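Local coordinates for beta-galactosidase (Trichoderma reesei, PDB 3OG2), which probably hydrolyses terminal non-reducing beta-D-galactose residues in beta-D-galactosides, as a family 35 glycoside hydrolase, at residues A[463-468]-A[496-501]; A[490-495]-A[530-535]; A[362-367]-A[470-475]; A[307-312]-A[450-455]. One frame throughout, in Å; residues are numbered along the deposited sequence. Where two conformers were deposited one is given.

Contact 1: A[463-468]-A[496-501]; sequences TLLYST and AVKNPF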
# COMPACT_ATOMS: atom_id res chain seq x y z
N THR A 463 13.44 -37.31 -2.58
CA THR A 463 13.56 -36.46 -3.78
C THR A 463 12.41 -36.69 -4.73
O THR A 463 12.08 -37.87 -4.97
CB THR A 463 14.85 -36.75 -4.56
OG1 THR A 463 15.97 -36.62 -3.66
CG2 THR A 463 15.02 -35.74 -5.71
N LEU A 464 11.81 -35.59 -5.17
CA LEU A 464 10.86 -35.72 -6.26
C LEU A 464 11.62 -35.78 -7.56
O LEU A 464 12.24 -34.78 -7.94
CB LEU A 464 9.91 -34.52 -6.43
CG LEU A 464 9.00 -34.29 -5.24
CD1 LEU A 464 8.21 -32.99 -5.38
CD2 LEU A 464 8.01 -35.43 -5.13
N LEU A 465 11.61 -36.92 -8.23
CA LEU A 465 12.23 -36.99 -9.56
C LEU A 465 11.56 -35.98 -10.46
O LEU A 465 12.26 -35.28 -11.22
CB LEU A 465 12.09 -38.42 -10.04
CG LEU A 465 12.69 -38.63 -11.44
CD1 LEU A 465 14.21 -38.52 -11.32
CD2 LEU A 465 12.26 -39.97 -12.01
N TYR A 466 10.23 -35.85 -10.36
CA TYR A 466 9.55 -34.73 -11.02
C TYR A 466 8.22 -34.51 -10.32
O TYR A 466 7.70 -35.44 -9.68
CB TYR A 466 9.35 -34.94 -12.52
CG TYR A 466 8.56 -36.20 -12.85
CD1 TYR A 466 7.18 -36.23 -12.87
CD2 TYR A 466 9.24 -37.39 -13.15
CE1 TYR A 466 6.44 -37.38 -13.17
CE2 TYR A 466 8.51 -38.55 -13.45
CZ TYR A 466 7.13 -38.53 -13.46
OH TYR A 466 6.50 -39.73 -13.74
N SER A 467 7.67 -33.34 -10.54
CA SER A 467 6.26 -33.14 -10.23
C SER A 467 5.65 -32.13 -11.18
O SER A 467 6.29 -31.07 -11.41
CB SER A 467 6.10 -32.61 -8.80
OG SER A 467 4.71 -32.38 -8.52
N THR A 468 4.47 -32.43 -11.70
CA THR A 468 3.74 -31.45 -12.48
C THR A 468 2.88 -30.62 -11.53
O THR A 468 2.66 -29.41 -11.76
CB THR A 468 2.85 -32.08 -13.55
OG1 THR A 468 1.82 -32.86 -12.92
CG2 THR A 468 3.64 -33.07 -14.42
N ALA A 496 6.77 -38.19 -9.20
CA ALA A 496 7.47 -39.45 -8.98
C ALA A 496 8.48 -39.21 -7.86
O ALA A 496 9.14 -38.18 -7.83
CB ALA A 496 8.17 -39.91 -10.24
N VAL A 497 8.59 -40.18 -6.97
CA VAL A 497 9.45 -40.09 -5.81
C VAL A 497 10.53 -41.14 -5.92
O VAL A 497 10.23 -42.34 -6.07
CB VAL A 497 8.67 -40.27 -4.49
CG1 VAL A 497 9.59 -40.05 -3.30
CG2 VAL A 497 7.49 -39.28 -4.44
N LYS A 498 11.81 -40.71 -5.86
CA LYS A 498 12.89 -41.72 -5.86
C LYS A 498 12.73 -42.65 -4.64
O LYS A 498 12.19 -42.12 -3.65
CB LYS A 498 14.26 -41.05 -5.84
CG LYS A 498 14.46 -40.10 -7.04
CD LYS A 498 15.96 -39.72 -7.00
CE LYS A 498 16.28 -38.65 -8.02
NZ LYS A 498 17.54 -37.90 -7.68
N ASN A 499 13.16 -43.89 -4.76
CA ASN A 499 12.92 -44.91 -3.71
C ASN A 499 12.80 -44.36 -2.29
O ASN A 499 13.78 -43.93 -1.68
CB ASN A 499 14.08 -45.91 -3.74
CG ASN A 499 13.91 -46.97 -2.69
OD1 ASN A 499 12.94 -47.09 -1.92
ND2 ASN A 499 14.94 -47.81 -2.69
N PRO A 500 11.56 -44.27 -1.84
CA PRO A 500 11.31 -43.68 -0.52
C PRO A 500 11.31 -44.67 0.63
O PRO A 500 10.93 -44.32 1.78
CB PRO A 500 9.88 -43.11 -0.73
CG PRO A 500 9.20 -44.12 -1.61
CD PRO A 500 10.31 -44.60 -2.55
N PHE A 501 11.72 -45.89 0.39
CA PHE A 501 11.49 -46.98 1.36
C PHE A 501 12.71 -47.38 2.14
O PHE A 501 12.65 -48.33 2.91
CB PHE A 501 10.99 -48.24 0.60
CG PHE A 501 9.66 -47.93 -0.06
CD1 PHE A 501 8.57 -47.51 0.71
CD2 PHE A 501 9.57 -48.06 -1.45
CE1 PHE A 501 7.33 -47.20 0.10
CE2 PHE A 501 8.35 -47.77 -2.03
CZ PHE A 501 7.27 -47.36 -1.28
O HOH W 1 13.16 -40.07 -2.20

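Contact 2: A[490-495]-A[530-535]; sequences QELHEF and QWTASS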
# COMPACT_ATOMS: atom_id res chain seq x y z
N GLN A 490 -9.90 -30.42 -11.49
CA GLN A 490 -10.04 -31.23 -12.71
C GLN A 490 -8.71 -31.36 -13.47
O GLN A 490 -8.70 -31.98 -14.57
CB GLN A 490 -11.14 -30.73 -13.67
CG GLN A 490 -12.49 -30.91 -12.98
CD GLN A 490 -12.41 -32.12 -12.06
OE1 GLN A 490 -12.00 -33.21 -12.50
NE2 GLN A 490 -12.77 -31.93 -10.79
N GLU A 491 -7.60 -30.83 -12.97
CA GLU A 491 -6.29 -31.05 -13.64
C GLU A 491 -5.71 -32.39 -13.26
O GLU A 491 -5.69 -32.77 -12.06
CB GLU A 491 -5.32 -29.96 -13.22
CG GLU A 491 -5.56 -28.56 -13.77
CD GLU A 491 -4.71 -27.52 -13.04
OE1 GLU A 491 -3.75 -27.84 -12.31
OE2 GLU A 491 -5.05 -26.31 -13.21
N LEU A 492 -5.23 -33.15 -14.26
CA LEU A 492 -4.48 -34.36 -13.99
C LEU A 492 -3.04 -33.98 -13.70
O LEU A 492 -2.47 -33.19 -14.46
CB LEU A 492 -4.48 -35.30 -15.18
CG LEU A 492 -3.69 -36.62 -15.06
CD1 LEU A 492 -4.31 -37.58 -14.05
CD2 LEU A 492 -3.62 -37.34 -16.42
N HIS A 493 -2.49 -34.54 -12.64
CA HIS A 493 -1.08 -34.30 -12.31
C HIS A 493 -0.36 -35.60 -12.02
O HIS A 493 -0.99 -36.63 -11.71
CB HIS A 493 -0.99 -33.42 -11.04
CG HIS A 493 -1.32 -32.00 -11.45
ND1 HIS A 493 -0.38 -31.31 -12.20
CD2 HIS A 493 -2.39 -31.20 -11.31
CE1 HIS A 493 -0.88 -30.10 -12.46
NE2 HIS A 493 -2.09 -30.05 -11.93
N GLU A 494 0.97 -35.56 -12.18
CA GLU A 494 1.77 -36.75 -11.87
C GLU A 494 3.05 -36.31 -11.17
O GLU A 494 3.61 -35.25 -11.53
CB GLU A 494 2.04 -37.50 -13.18
CG GLU A 494 2.67 -38.86 -12.89
CD GLU A 494 2.96 -39.57 -14.21
OE1 GLU A 494 2.02 -40.16 -14.80
OE2 GLU A 494 4.14 -39.43 -14.65
N PHE A 495 3.51 -37.12 -10.23
CA PHE A 495 4.81 -36.87 -9.62
C PHE A 495 5.46 -38.24 -9.37
O PHE A 495 4.79 -39.27 -9.32
CB PHE A 495 4.77 -36.02 -8.36
CG PHE A 495 3.95 -36.58 -7.24
CD1 PHE A 495 2.54 -36.49 -7.28
CD2 PHE A 495 4.60 -37.13 -6.16
CE1 PHE A 495 1.80 -36.96 -6.19
CE2 PHE A 495 3.88 -37.62 -5.10
CZ PHE A 495 2.48 -37.52 -5.12
N GLN A 530 -0.30 -40.59 -9.92
CA GLN A 530 -1.13 -39.74 -10.74
C GLN A 530 -2.41 -39.42 -9.98
O GLN A 530 -2.96 -40.28 -9.28
CB GLN A 530 -1.46 -40.48 -12.05
CG GLN A 530 -1.77 -39.55 -13.19
CD GLN A 530 -1.80 -40.33 -14.48
OE1 GLN A 530 -2.81 -40.97 -14.64
NE2 GLN A 530 -0.78 -40.25 -15.29
N TRP A 531 -2.93 -38.20 -10.11
CA TRP A 531 -4.14 -37.88 -9.40
C TRP A 531 -4.81 -36.75 -10.16
O TRP A 531 -4.10 -35.99 -10.85
CB TRP A 531 -3.82 -37.48 -7.96
CG TRP A 531 -2.73 -36.41 -7.84
CD1 TRP A 531 -1.39 -36.37 -8.10
CD2 TRP A 531 -2.97 -35.08 -7.36
NE1 TRP A 531 -0.84 -35.12 -7.80
CE2 TRP A 531 -1.75 -34.30 -7.35
CE3 TRP A 531 -4.17 -34.46 -6.89
CZ2 TRP A 531 -1.66 -32.98 -6.92
CZ3 TRP A 531 -4.06 -33.17 -6.49
CH2 TRP A 531 -2.87 -32.46 -6.50
N THR A 532 -6.12 -36.64 -10.03
CA THR A 532 -6.82 -35.51 -10.63
C THR A 532 -7.35 -34.63 -9.51
O THR A 532 -8.08 -35.11 -8.64
CB THR A 532 -7.98 -36.01 -11.52
OG1 THR A 532 -7.40 -36.74 -12.62
CG2 THR A 532 -8.75 -34.84 -12.10
N ALA A 533 -6.93 -33.37 -9.50
CA ALA A 533 -7.27 -32.50 -8.37
C ALA A 533 -8.76 -32.24 -8.31
O ALA A 533 -9.48 -32.10 -9.31
CB ALA A 533 -6.47 -31.22 -8.55
N SER A 534 -9.24 -32.19 -7.05
CA SER A 534 -10.67 -31.98 -6.82
C SER A 534 -10.82 -31.49 -5.41
O SER A 534 -9.84 -31.37 -4.70
CB SER A 534 -11.50 -33.25 -7.03
OG SER A 534 -11.29 -34.14 -5.92
N SER A 535 -12.06 -31.25 -4.99
CA SER A 535 -12.24 -30.81 -3.60
C SER A 535 -12.01 -31.92 -2.61
O SER A 535 -12.00 -31.66 -1.40
CB SER A 535 -13.66 -30.26 -3.45
OG SER A 535 -14.53 -31.31 -3.81

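Contact 3: A[362-367]-A[470-475]; sequences LKLQGQ and EIFTWN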
# COMPACT_ATOMS: atom_id res chain seq x y z
N LEU A 362 -1.27 -15.35 -3.62
CA LEU A 362 0.09 -14.88 -3.32
C LEU A 362 0.72 -15.73 -2.24
O LEU A 362 1.94 -16.00 -2.31
CB LEU A 362 -0.00 -13.41 -2.93
CG LEU A 362 1.30 -12.67 -2.72
CD1 LEU A 362 2.26 -12.83 -3.89
CD2 LEU A 362 0.97 -11.19 -2.51
N LYS A 363 -0.08 -16.18 -1.26
CA LYS A 363 0.45 -17.08 -0.22
C LYS A 363 0.96 -18.37 -0.83
O LYS A 363 1.96 -18.92 -0.38
CB LYS A 363 -0.70 -17.39 0.76
CG LYS A 363 -0.29 -18.37 1.85
CD LYS A 363 -1.37 -18.53 2.96
CE LYS A 363 -2.69 -19.02 2.30
NZ LYS A 363 -3.69 -19.31 3.37
N LEU A 364 0.29 -18.93 -1.86
CA LEU A 364 0.81 -20.18 -2.44
C LEU A 364 2.22 -19.96 -2.98
O LEU A 364 3.10 -20.82 -2.86
CB LEU A 364 -0.08 -20.64 -3.58
CG LEU A 364 -1.56 -20.82 -3.27
CD1 LEU A 364 -2.28 -21.38 -4.51
CD2 LEU A 364 -1.76 -21.75 -2.09
N GLN A 365 2.42 -18.77 -3.56
CA GLN A 365 3.74 -18.48 -4.16
C GLN A 365 4.80 -18.21 -3.11
O GLN A 365 5.93 -18.70 -3.24
CB GLN A 365 3.61 -17.26 -5.08
CG GLN A 365 2.64 -17.51 -6.26
CD GLN A 365 2.53 -16.27 -7.13
OE1 GLN A 365 3.40 -15.38 -7.14
NE2 GLN A 365 1.48 -16.15 -7.89
N GLY A 366 4.45 -17.45 -2.06
CA GLY A 366 5.45 -17.20 -1.01
C GLY A 366 5.85 -18.47 -0.28
O GLY A 366 7.04 -18.70 0.03
N GLN A 367 4.85 -19.33 0.01
CA GLN A 367 5.17 -20.56 0.72
C GLN A 367 6.00 -21.51 -0.13
O GLN A 367 6.89 -22.18 0.41
CB GLN A 367 3.87 -21.21 1.20
CG GLN A 367 3.16 -20.34 2.24
CD GLN A 367 3.97 -20.17 3.49
OE1 GLN A 367 4.88 -20.83 3.91
NE2 GLN A 367 3.56 -19.10 4.21
N GLU A 470 1.99 -28.32 -8.34
CA GLU A 470 2.79 -27.30 -7.68
C GLU A 470 2.94 -27.60 -6.21
O GLU A 470 2.10 -28.23 -5.58
CB GLU A 470 2.11 -25.94 -7.95
CG GLU A 470 2.25 -25.62 -9.47
CD GLU A 470 1.80 -24.23 -9.84
OE1 GLU A 470 0.55 -23.99 -9.91
OE2 GLU A 470 2.72 -23.39 -10.05
N ILE A 471 4.07 -27.17 -5.67
CA ILE A 471 4.37 -27.40 -4.27
C ILE A 471 3.88 -26.21 -3.46
O ILE A 471 4.20 -25.06 -3.79
CB ILE A 471 5.89 -27.54 -4.11
CG1 ILE A 471 6.39 -28.83 -4.74
CG2 ILE A 471 6.32 -27.52 -2.63
CD1 ILE A 471 7.31 -28.72 -5.87
N PHE A 472 3.10 -26.48 -2.45
CA PHE A 472 2.68 -25.45 -1.48
C PHE A 472 3.74 -25.35 -0.37
O PHE A 472 4.26 -24.28 -0.08
CB PHE A 472 1.27 -25.77 -0.93
CG PHE A 472 0.96 -24.82 0.20
CD1 PHE A 472 0.68 -23.47 -0.07
CD2 PHE A 472 0.93 -25.25 1.51
CE1 PHE A 472 0.39 -22.60 0.97
CE2 PHE A 472 0.65 -24.37 2.56
CZ PHE A 472 0.36 -23.04 2.29
N THR A 473 4.07 -26.47 0.26
CA THR A 473 5.10 -26.48 1.29
C THR A 473 5.58 -27.89 1.50
O THR A 473 4.94 -28.87 1.00
CB THR A 473 4.58 -25.89 2.62
OG1 THR A 473 5.70 -25.54 3.45
CG2 THR A 473 3.71 -26.88 3.41
N TRP A 474 6.67 -28.03 2.23
CA TRP A 474 7.04 -29.37 2.72
C TRP A 474 7.87 -29.12 3.98
O TRP A 474 8.45 -28.04 4.11
CB TRP A 474 7.81 -30.20 1.69
CG TRP A 474 9.14 -29.61 1.34
CD1 TRP A 474 9.38 -28.75 0.30
CD2 TRP A 474 10.39 -29.81 2.00
NE1 TRP A 474 10.71 -28.39 0.28
CE2 TRP A 474 11.35 -29.02 1.31
CE3 TRP A 474 10.76 -30.56 3.13
CZ2 TRP A 474 12.67 -29.01 1.72
CZ3 TRP A 474 12.10 -30.54 3.54
CH2 TRP A 474 13.03 -29.75 2.82
N ASN A 475 7.91 -30.11 4.88
CA ASN A 475 8.83 -30.00 6.00
C ASN A 475 9.11 -31.41 6.51
O ASN A 475 8.33 -32.34 6.36
CB ASN A 475 8.25 -29.11 7.14
CG ASN A 475 9.41 -28.45 7.87
OD1 ASN A 475 10.61 -28.89 7.82
ND2 ASN A 475 9.18 -27.34 8.49
O HOH W 2 3.14 -22.93 -5.40
O HOH W 3 6.35 -22.94 3.03

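Contact 4: A[307-312]-A[450-455]; sequences FYKNNM and SKIHVT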
# COMPACT_ATOMS: atom_id res chain seq x y z
N PHE A 307 1.89 -13.21 -14.06
CA PHE A 307 3.00 -12.26 -14.08
C PHE A 307 4.05 -12.53 -13.00
O PHE A 307 5.25 -12.29 -13.23
CB PHE A 307 2.49 -10.82 -13.89
CG PHE A 307 1.87 -10.23 -15.15
CD1 PHE A 307 0.59 -10.54 -15.53
CD2 PHE A 307 2.67 -9.32 -15.90
CE1 PHE A 307 0.03 -9.96 -16.64
CE2 PHE A 307 2.10 -8.75 -17.06
CZ PHE A 307 0.80 -9.07 -17.41
N TYR A 308 3.67 -13.00 -11.82
CA TYR A 308 4.69 -13.21 -10.77
C TYR A 308 5.52 -14.43 -11.10
O TYR A 308 6.75 -14.43 -10.93
CB TYR A 308 4.11 -13.30 -9.38
CG TYR A 308 3.43 -12.02 -8.89
CD1 TYR A 308 3.34 -10.87 -9.66
CD2 TYR A 308 2.89 -12.00 -7.60
CE1 TYR A 308 2.72 -9.73 -9.18
CE2 TYR A 308 2.26 -10.86 -7.11
CZ TYR A 308 2.19 -9.74 -7.91
OH TYR A 308 1.56 -8.61 -7.42
N LYS A 309 4.90 -15.50 -11.61
CA LYS A 309 5.71 -16.66 -12.03
C LYS A 309 6.56 -16.29 -13.24
O LYS A 309 7.63 -16.89 -13.40
CB LYS A 309 4.80 -17.85 -12.33
CG LYS A 309 4.13 -18.37 -11.03
CD LYS A 309 3.15 -19.50 -11.30
CE LYS A 309 2.37 -19.81 -10.00
NZ LYS A 309 1.49 -20.97 -10.12
N ASN A 310 6.14 -15.31 -14.07
CA ASN A 310 7.03 -14.88 -15.15
C ASN A 310 8.27 -14.20 -14.61
O ASN A 310 9.32 -14.19 -15.29
CB ASN A 310 6.24 -13.92 -16.04
CG ASN A 310 7.02 -13.49 -17.25
OD1 ASN A 310 7.38 -14.36 -18.08
ND2 ASN A 310 7.28 -12.19 -17.36
N ASN A 311 8.24 -13.59 -13.43
CA ASN A 311 9.43 -13.03 -12.82
C ASN A 311 10.30 -14.15 -12.22
O ASN A 311 11.53 -14.04 -12.25
CB ASN A 311 9.04 -12.01 -11.72
CG ASN A 311 8.37 -10.80 -12.35
OD1 ASN A 311 8.62 -10.45 -13.51
ND2 ASN A 311 7.48 -10.15 -11.58
N MET A 312 9.65 -15.19 -11.68
CA MET A 312 10.42 -16.36 -11.26
C MET A 312 11.07 -17.02 -12.48
O MET A 312 12.17 -17.55 -12.37
CB MET A 312 9.50 -17.37 -10.54
CG MET A 312 8.87 -16.68 -9.29
SD MET A 312 7.60 -17.78 -8.61
CE MET A 312 6.58 -16.56 -7.72
N SER A 450 -0.54 -20.09 -14.93
CA SER A 450 0.87 -20.45 -15.19
C SER A 450 1.29 -21.40 -14.08
O SER A 450 0.85 -21.28 -12.95
CB SER A 450 1.71 -19.18 -15.19
OG SER A 450 3.08 -19.48 -15.36
N LYS A 451 2.14 -22.37 -14.42
CA LYS A 451 2.55 -23.37 -13.45
C LYS A 451 4.05 -23.47 -13.41
O LYS A 451 4.67 -23.20 -14.42
CB LYS A 451 2.00 -24.76 -13.81
CG LYS A 451 0.46 -24.70 -13.70
CD LYS A 451 -0.17 -25.98 -13.24
CE LYS A 451 -1.67 -25.89 -13.52
NZ LYS A 451 -2.36 -25.37 -12.30
N ILE A 452 4.57 -23.89 -12.28
CA ILE A 452 5.96 -24.28 -12.16
C ILE A 452 6.01 -25.79 -11.95
O ILE A 452 5.50 -26.33 -10.98
CB ILE A 452 6.69 -23.53 -11.04
CG1 ILE A 452 6.18 -22.09 -10.96
CG2 ILE A 452 8.21 -23.65 -11.22
CD1 ILE A 452 7.21 -20.98 -11.01
N HIS A 453 6.62 -26.49 -12.92
CA HIS A 453 6.90 -27.92 -12.80
C HIS A 453 8.34 -28.06 -12.33
O HIS A 453 9.16 -27.18 -12.59
CB HIS A 453 6.69 -28.67 -14.10
CG HIS A 453 5.33 -28.49 -14.69
ND1 HIS A 453 4.15 -28.44 -13.96
CD2 HIS A 453 4.94 -28.37 -15.97
CE1 HIS A 453 3.11 -28.29 -14.78
NE2 HIS A 453 3.57 -28.24 -16.02
N VAL A 454 8.66 -29.14 -11.62
CA VAL A 454 10.02 -29.31 -11.11
C VAL A 454 10.58 -30.69 -11.43
O VAL A 454 9.85 -31.66 -11.61
CB VAL A 454 10.07 -29.11 -9.56
CG1 VAL A 454 9.67 -27.69 -9.17
CG2 VAL A 454 9.18 -30.09 -8.82
N THR A 455 11.91 -30.76 -11.50
CA THR A 455 12.60 -32.05 -11.54
C THR A 455 13.71 -32.08 -10.47
O THR A 455 14.31 -31.03 -10.13
CB THR A 455 13.16 -32.45 -12.92
OG1 THR A 455 14.20 -31.56 -13.29
CG2 THR A 455 12.08 -32.40 -14.02

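Contact 1: A[463-468]-A[496-501]
A beta bulge joins Leu464 and Tyr466 to Val497 and Ala496, on two antiparallel neighbours in the eight-stranded sheet of beta-galactosidase domain 2. Leu464 and Val497 form a non-hydrogen-bonded pair. Tyr466 and Ala496 form a hydrogen-bonded one. The extra residue, Leu465, sits where the chain turns a corner and the register slips by one. Ala496 is gripped from both ends. Ala496 N donates to Tyr466 O at 2.9 Å. Its O takes only a weak, bent bond from Leu465 N (127° at the hydrogen). Beyond the bulge, Lys498 N donates to Thr463 O at 3.0 Å. A water accepts from Thr463 N and donates to Lys498 O, extending the pairing by one step.

The phenol of Tyr466 lies over Ala496. Its CG stands between the backbone N and the carbonyl carbon (chi1 57°), which folds the ring back across the neighbouring strand. Ala496 CB lies over one ring face, nearer the rim than the centre, 3.5 Å from Tyr466 CE2, a CH-pi contact. Tyr466 OH hydrogen-bonds Glu494 OE2, two residues before Ala496 on the partner strand. On the Leu464 side of the sheet, Leu464 CD2 meets Val497 CG2 at 3.9 Å.

Lys498 runs extended beside Thr463, both pointing the same way. Lys498 CE packs against Thr463 CG2 and, 3.9 Å away, Leu465 CD1. Its NZ forms a salt bridge with Asp456. The lysine thus spends its methylenes on apolar packing and its charge on the strand beyond. The bulge bends one bond, at Leu465 N, while those at Tyr466 O and Thr463 O stay straighter.

Contact 2: A[490-495]-A[530-535]
Gln530 lies across Leu492 and Glu494. Gln530 CB sits 3.9 Å from His493 O. Gln530 CG, anti to the backbone N (chi1 -154°), meets Leu492 CD1 at 3.3 Å, a tight approach. Gln530 CD is 3.7 Å from the same Leu492 CD1. OE1 lies near both methyls of that leucine. Gln530 NE2 donates to Glu494 OE1 at 2.8 Å. The bond is bent, 131° at the hydrogen, and comes on the anti side of the carboxylate, somewhat out of plane. The amide and carboxylate planes are only 10° apart. Glu494 OE2 bonds Tyr466 OH. With an alanine in place of Gln530, Glu494 OE1 would probably lose this amide donor, keeping the one from Leu439 N, and a gap would open beside Leu492 CD1.

The strands are antiparallel neighbours in the domain 2 sheet. His493 and Trp531 form a hydrogen-bonded pair, with His493 N to Trp531 O at 2.8 Å and a return bond from Trp531 N to His493 O. Leu492 with Thr532 and Glu494 with Gln530 are the flanking non-hydrogen-bonded pairs.

On the other face His493, Phe495 and Trp531 form an aromatic cluster. His493 CB lies over one face of the indole, 3.7 Å from Trp531 NE1. The Phe495 ring presents its edge to Trp531 NE1, with Phe495 CE1 3.6 Å away. His493 NE2 donates to the anti lone pair of Glu491 OE1, which lies in the imidazole plane, and ND1 bonds Thr468 OG1.

Contact 3: A[362-367]-A[470-475]
Helix 362-367 passes strand 470-475 at 54°, with the axes 7.2 Å apart at their closest, and Leu364 and Phe472 are the nearest residues by CA. No direct hydrogen bond crosses. Phe472 carries the contact. Its CG is anti to the backbone N (chi1 172°), which lays the ring along the helix surface. Leu364 CD2 meets Phe472 CD1 at 3.6 Å, the two side chains at about a right angle. Gln367 runs alongside the ring, and Gln367 CB lies over one face in a CH-pi contact, 4.2 Å from the Phe472 ring centroid. Val560 also touches the phenyl group. A serine in place of Phe472 would probably open a gap between Leu364 and Gln367.

Two waters make the polar links. One donates to Ile471 O and, over a long leg, to Leu364 O. The other donates to Gln367 O and, at 2.7 Å, to Gln367 OE1, and accepts from Thr473 OG1. Gln367 NE2 donates to Ala67 O.

The helix belongs to the TIM-barrel domain and the strand edges a five-stranded sheet of domain 2. At this point of the junction the direct contact is packing on one phenyl ring, and the polar links run through water.

Contact 4: A[307-312]-A[450-455]
Lys309 makes the polar link to strand 450-454. Lys309 NZ donates to Ser450 O at 2.9 Å, coming in 27° from the carbonyl plane. The same ammonium forms a salt bridge with Glu470, whose carboxylate also accepts from Ile452 N. Lys309 NZ and Lys451 NZ are 6.2 Å apart, and each has its own acid: Glu470 for Lys309, Glu491 and Asp449 for Lys451. The carboxylates are likely to offset the two like charges. Ser450 OG turns to Val410 O on the next strand.

The lysine stem packs by van der Waals contact. Its CG is anti to the carbonyl carbon (chi1 -68°) and the chain runs extended from there, which carries the tip along to the carbonyl. Its methylenes lie against polar atoms of Ser450: Lys309 CD is 3.3 Å from Ser450 O, and Lys309 CB 3.8 Å from Ser450 OG.

The apolar touches are on Ile452. Ile452 CG1 lies 4.0 Å from Lys309 CD, and CD1 is near Met312 SD, one turn further along the helix. Both are tentative, since Ile452 was modelled in two conformers.

The helix, 301-313, belongs to the TIM-barrel domain. The strand is part of the antiparallel sheet of domain 2, paired there with 406-412 and 462-467. On the barrel side, helix 357-370 packs against Tyr308 and Met312, and strand 275-280 lies against Phe307 and Asn311.

How the contacts relate
From the N terminus, helix 301-313 comes first and helix 357-370 next, both in the TIM-barrel domain. Contact 4 closes on strand 450-459 of domain 2, before contact 1 or contact 2 opens. Contact 3 closes a little later on strand 470-476, so contacts 3 and 4 cross. Both join barrel helices to domain 2, and Glu470 is common to their surroundings. Contact 1 opens at 463-468 and crosses contact 3. It closes at 496-501, after contact 2 has opened at 490-495, so these cross too. Both use strand 492-497. Contact 2 closes last, at 530-535 on strand 527-532. Ser467 N and Val454 O, probably hydrogen-bonded, tie contact 1 to contact 4 within one sheet.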